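Long-range contact in GrpB family protein (Enterococcus faecalis, PDB 2NRK), which is of unknown function but belongs to the GrpB (UPF0157) family, grouped with the nucleotidyltransferases, and so may share their fold: residues I53-V58 with T100-I105. Residues are numbered along the deposited sequence; the frame is centred on the assembly and turned at random.
Sequences IIDFLV and THHVHI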
ATOM      1  N   ILE A  53      -7.189 -23.636   7.117  1.00 26.13           N
ATOM      2  CA  ILE A  53      -6.151 -23.014   7.930  1.00 25.58           C
ATOM      3  C   ILE A  53      -6.390 -21.508   7.807  1.00 25.35           C
ATOM      4  O   ILE A  53      -6.380 -20.956   6.697  1.00 25.60           O
ATOM      5  CB  ILE A  53      -4.724 -23.322   7.402  1.00 25.89           C
ATOM      6  CG1 ILE A  53      -4.483 -24.844   7.377  1.00 27.82           C
ATOM      7  CG2 ILE A  53      -3.682 -22.626   8.261  1.00 26.76           C
ATOM      8  CD1 ILE A  53      -3.161 -25.228   6.733  1.00 27.69           C
ATOM      9  N   ILE A  54      -6.648 -20.861   8.939  1.00 24.12           N
ATOM     10  CA  ILE A  54      -6.997 -19.440   8.905  1.00 23.94           C
ATOM     11  C   ILE A  54      -5.705 -18.631   8.870  1.00 24.01           C
ATOM     12  O   ILE A  54      -4.855 -18.797   9.753  1.00 23.70           O
ATOM     13  CB  ILE A  54      -7.804 -18.994  10.151  1.00 24.59           C
ATOM     14  CG1 ILE A  54      -9.019 -19.905  10.457  1.00 26.70           C
ATOM     15  CG2 ILE A  54      -8.243 -17.519  10.014  1.00 24.86           C
ATOM     16  CD1 ILE A  54     -10.059 -19.950   9.363  1.00 28.52           C
ATOM     17  N   ASP A  55      -5.582 -17.754   7.870  1.00 22.97           N
ATOM     18  CA  ASP A  55      -4.453 -16.810   7.790  1.00 23.82           C
ATOM     19  C   ASP A  55      -4.797 -15.448   8.359  1.00 23.74           C
ATOM     20  O   ASP A  55      -5.851 -14.839   7.980  1.00 23.55           O
ATOM     21  CB  ASP A  55      -3.983 -16.609   6.344  1.00 25.02           C
ATOM     22  CG  ASP A  55      -3.421 -17.878   5.752  1.00 28.48           C
ATOM     23  OD1 ASP A  55      -2.262 -18.203   6.063  1.00 28.49           O
ATOM     24  OD2 ASP A  55      -4.159 -18.547   4.981  1.00 29.16           O
ATOM     25  N   PHE A  56      -3.897 -14.958   9.210  1.00 23.37           N
ATOM     26  CA  PHE A  56      -3.985 -13.634   9.874  1.00 23.93           C
ATOM     27  C   PHE A  56      -2.867 -12.723   9.409  1.00 24.04           C
ATOM     28  O   PHE A  56      -1.687 -13.146   9.352  1.00 24.82           O
ATOM     29  CB  PHE A  56      -3.878 -13.767  11.410  1.00 23.48           C
ATOM     30  CG  PHE A  56      -4.922 -14.658  12.012  1.00 23.61           C
ATOM     31  CD1 PHE A  56      -6.029 -14.109  12.651  1.00 22.24           C
ATOM     32  CD2 PHE A  56      -4.818 -16.041  11.921  1.00 23.85           C
ATOM     33  CE1 PHE A  56      -7.051 -14.928  13.168  1.00 23.83           C
ATOM     34  CE2 PHE A  56      -5.822 -16.863  12.447  1.00 22.93           C
ATOM     35  CZ  PHE A  56      -6.948 -16.306  13.074  1.00 24.40           C
ATOM     36  N   LEU A  57      -3.242 -11.490   9.036  1.00 24.08           N
ATOM     37  CA  LEU A  57      -2.264 -10.429   8.735  1.00 24.23           C
ATOM     38  C   LEU A  57      -2.302  -9.468   9.906  1.00 23.83           C
ATOM     39  O   LEU A  57      -3.337  -8.883  10.190  1.00 24.15           O
ATOM     40  CB  LEU A  57      -2.624  -9.707   7.430  1.00 24.70           C
ATOM     41  CG  LEU A  57      -1.724  -8.494   7.070  1.00 23.72           C
ATOM     42  CD1 LEU A  57      -0.250  -8.894   6.928  1.00 26.49           C
ATOM     43  CD2 LEU A  57      -2.196  -7.836   5.761  1.00 25.10           C
ATOM     44  N   VAL A  58      -1.208  -9.397  10.639  1.00 22.67           N
ATOM     45  CA  VAL A  58      -1.130  -8.528  11.809  1.00 23.18           C
ATOM     46  C   VAL A  58      -0.121  -7.415  11.472  1.00 23.40           C
ATOM     47  O   VAL A  58       1.043  -7.697  11.143  1.00 24.06           O
ATOM     48  CB  VAL A  58      -0.651  -9.326  13.051  1.00 23.78           C
ATOM     49  CG1 VAL A  58      -0.520  -8.397  14.227  1.00 25.03           C
ATOM     50  CG2 VAL A  58      -1.627 -10.450  13.388  1.00 25.29           C
ATOM     51  N   THR A 100      -3.945 -25.191  12.035  1.00 26.91           N
ATOM     52  CA  THR A 100      -5.220 -24.487  12.067  1.00 26.70           C
ATOM     53  C   THR A 100      -5.096 -22.964  11.854  1.00 26.19           C
ATOM     54  O   THR A 100      -6.054 -22.333  11.415  1.00 26.01           O
ATOM     55  CB  THR A 100      -5.961 -24.711  13.414  1.00 28.39           C
ATOM     56  OG1 THR A 100      -5.069 -24.420  14.521  1.00 26.68           O
ATOM     57  CG2 THR A 100      -6.454 -26.160  13.517  1.00 28.21           C
ATOM     58  N   HIS A 101      -3.974 -22.380  12.262  1.00 25.23           N
ATOM     59  CA  HIS A 101      -3.819 -20.898  12.240  1.00 24.58           C
ATOM     60  C   HIS A 101      -2.408 -20.545  11.784  1.00 24.29           C
ATOM     61  O   HIS A 101      -1.438 -21.114  12.277  1.00 25.58           O
ATOM     62  CB  HIS A 101      -4.037 -20.255  13.620  1.00 24.26           C
ATOM     63  CG  HIS A 101      -5.368 -20.541  14.246  1.00 25.98           C
ATOM     64  ND1 HIS A 101      -5.668 -21.745  14.852  1.00 27.07           N
ATOM     65  CD2 HIS A 101      -6.446 -19.750  14.435  1.00 27.36           C
ATOM     66  CE1 HIS A 101      -6.889 -21.690  15.356  1.00 28.74           C
ATOM     67  NE2 HIS A 101      -7.392 -20.495  15.101  1.00 27.58           N
ATOM     68  N   HIS A 102      -2.303 -19.639  10.821  1.00 23.64           N
ATOM     69  CA  HIS A 102      -0.996 -19.098  10.371  1.00 23.74           C
ATOM     70  C   HIS A 102      -1.091 -17.580  10.564  1.00 24.13           C
ATOM     71  O   HIS A 102      -2.066 -16.958  10.113  1.00 24.27           O
ATOM     72  CB  HIS A 102      -0.755 -19.370   8.910  1.00 23.38           C
ATOM     73  CG  HIS A 102      -0.384 -20.786   8.623  1.00 28.68           C
ATOM     74  ND1 HIS A 102      -0.398 -21.311   7.351  1.00 31.34           N
ATOM     75  CD2 HIS A 102       0.000 -21.787   9.446  1.00 29.93           C
ATOM     76  CE1 HIS A 102      -0.015 -22.573   7.397  1.00 29.06           C
ATOM     77  NE2 HIS A 102       0.236 -22.891   8.653  1.00 31.29           N
ATOM     78  N   VAL A 103      -0.146 -17.021  11.308  1.00 23.78           N
ATOM     79  CA  VAL A 103      -0.180 -15.584  11.611  1.00 24.03           C
ATOM     80  C   VAL A 103       1.023 -14.922  10.992  1.00 24.54           C
ATOM     81  O   VAL A 103       2.159 -15.340  11.236  1.00 23.47           O
ATOM     82  CB  VAL A 103      -0.196 -15.360  13.159  1.00 24.76           C
ATOM     83  CG1 VAL A 103      -0.272 -13.863  13.489  1.00 25.66           C
ATOM     84  CG2 VAL A 103      -1.369 -16.108  13.797  1.00 25.37           C
ATOM     85  N   HIS A 104       0.778 -13.885  10.186  1.00 23.84           N
ATOM     86  CA  HIS A 104       1.840 -13.246   9.405  1.00 24.11           C
ATOM     87  C   HIS A 104       1.915 -11.824   9.952  1.00 24.01           C
ATOM     88  O   HIS A 104       0.985 -11.032   9.722  1.00 24.10           O
ATOM     89  CB  HIS A 104       1.442 -13.169   7.920  1.00 24.91           C
ATOM     90  CG  HIS A 104       1.010 -14.480   7.331  1.00 25.59           C
ATOM     91  ND1 HIS A 104       1.847 -15.265   6.567  1.00 30.90           N
ATOM     92  CD2 HIS A 104      -0.157 -15.157   7.428  1.00 28.31           C
ATOM     93  CE1 HIS A 104       1.199 -16.358   6.192  1.00 29.09           C
ATOM     94  NE2 HIS A 104      -0.017 -16.321   6.704  1.00 27.86           N
ATOM     95  N   ILE A 105       2.962 -11.534  10.720  1.00 23.57           N
ATOM     96  CA  ILE A 105       3.064 -10.236  11.388  1.00 24.58           C
ATOM     97  C   ILE A 105       4.100  -9.397  10.633  1.00 24.84           C
ATOM     98  O   ILE A 105       5.213  -9.850  10.374  1.00 25.69           O
ATOM     99  CB  ILE A 105       3.467 -10.375  12.868  1.00 23.95           C
ATOM    100  CG1 ILE A 105       2.533 -11.354  13.603  1.00 23.33           C
ATOM    101  CG2 ILE A 105       3.403  -9.023  13.567  1.00 24.49           C
ATOM    102  CD1 ILE A 105       3.004 -11.699  15.063  1.00 25.04           C
TER
HETATM  103  O   HOH W   1      -0.973 -20.241   5.043  1.00 39.85           O
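With CG anti to the carbonyl carbon in both Asp-55 and His-104 (chi1 -65° and -52°), the carboxylate of one strand lies at the ring edge of its neighbour in the sheet. His-104 NE2 donates to Asp-55 OD1 at 3.0 Å, nearly straight and within the imidazole plane, but it reaches the oxygen on its anti side and somewhat out of the carboxylate plane. The same OD1 accepts a hydrogen from a water at 2.6 Å, and this water lies in the ring plane of His-102, hydrogen-bonded to ND1. One carboxylate oxygen thus links two histidines, reaching one ring directly and the other through the water. Ile-53 lies over one face of the His-102 ring: its CG2 is 3.6 Å from the ring centroid, only 9° off the normal, a CH-pi contact. Arg-99 holds NE2 of that ring by a further hydrogen bond.

The opposite face of the sheet carries Ile-54, Phe-56, Val-58, His-101, Val-103 and Ile-105. There Phe-56 and His-101 meet rim to rim, CE2 of Phe-56 lying 3.6 Å from CD2 of His-101, while Val-58 CG2 packs 3.7 Å from Val-103 CG1. Five backbone hydrogen bonds in parallel register, from Ile-54 N to Thr-100 O through to Val-58 N to His-104 O, join the strands, whose short axes come within 4.7 Å of each other.

These are interior strands of a mixed sheet: 34-40 flanks 54-60 and 89-94 flanks 101-107, both antiparallel, with Thr-100 and His-101 forming a classic beta bulge opposite Lys-94. Helix 14-30 packs against Ile-54, Phe-56 and Val-58, its Phe-19 ring meeting that of Phe-56.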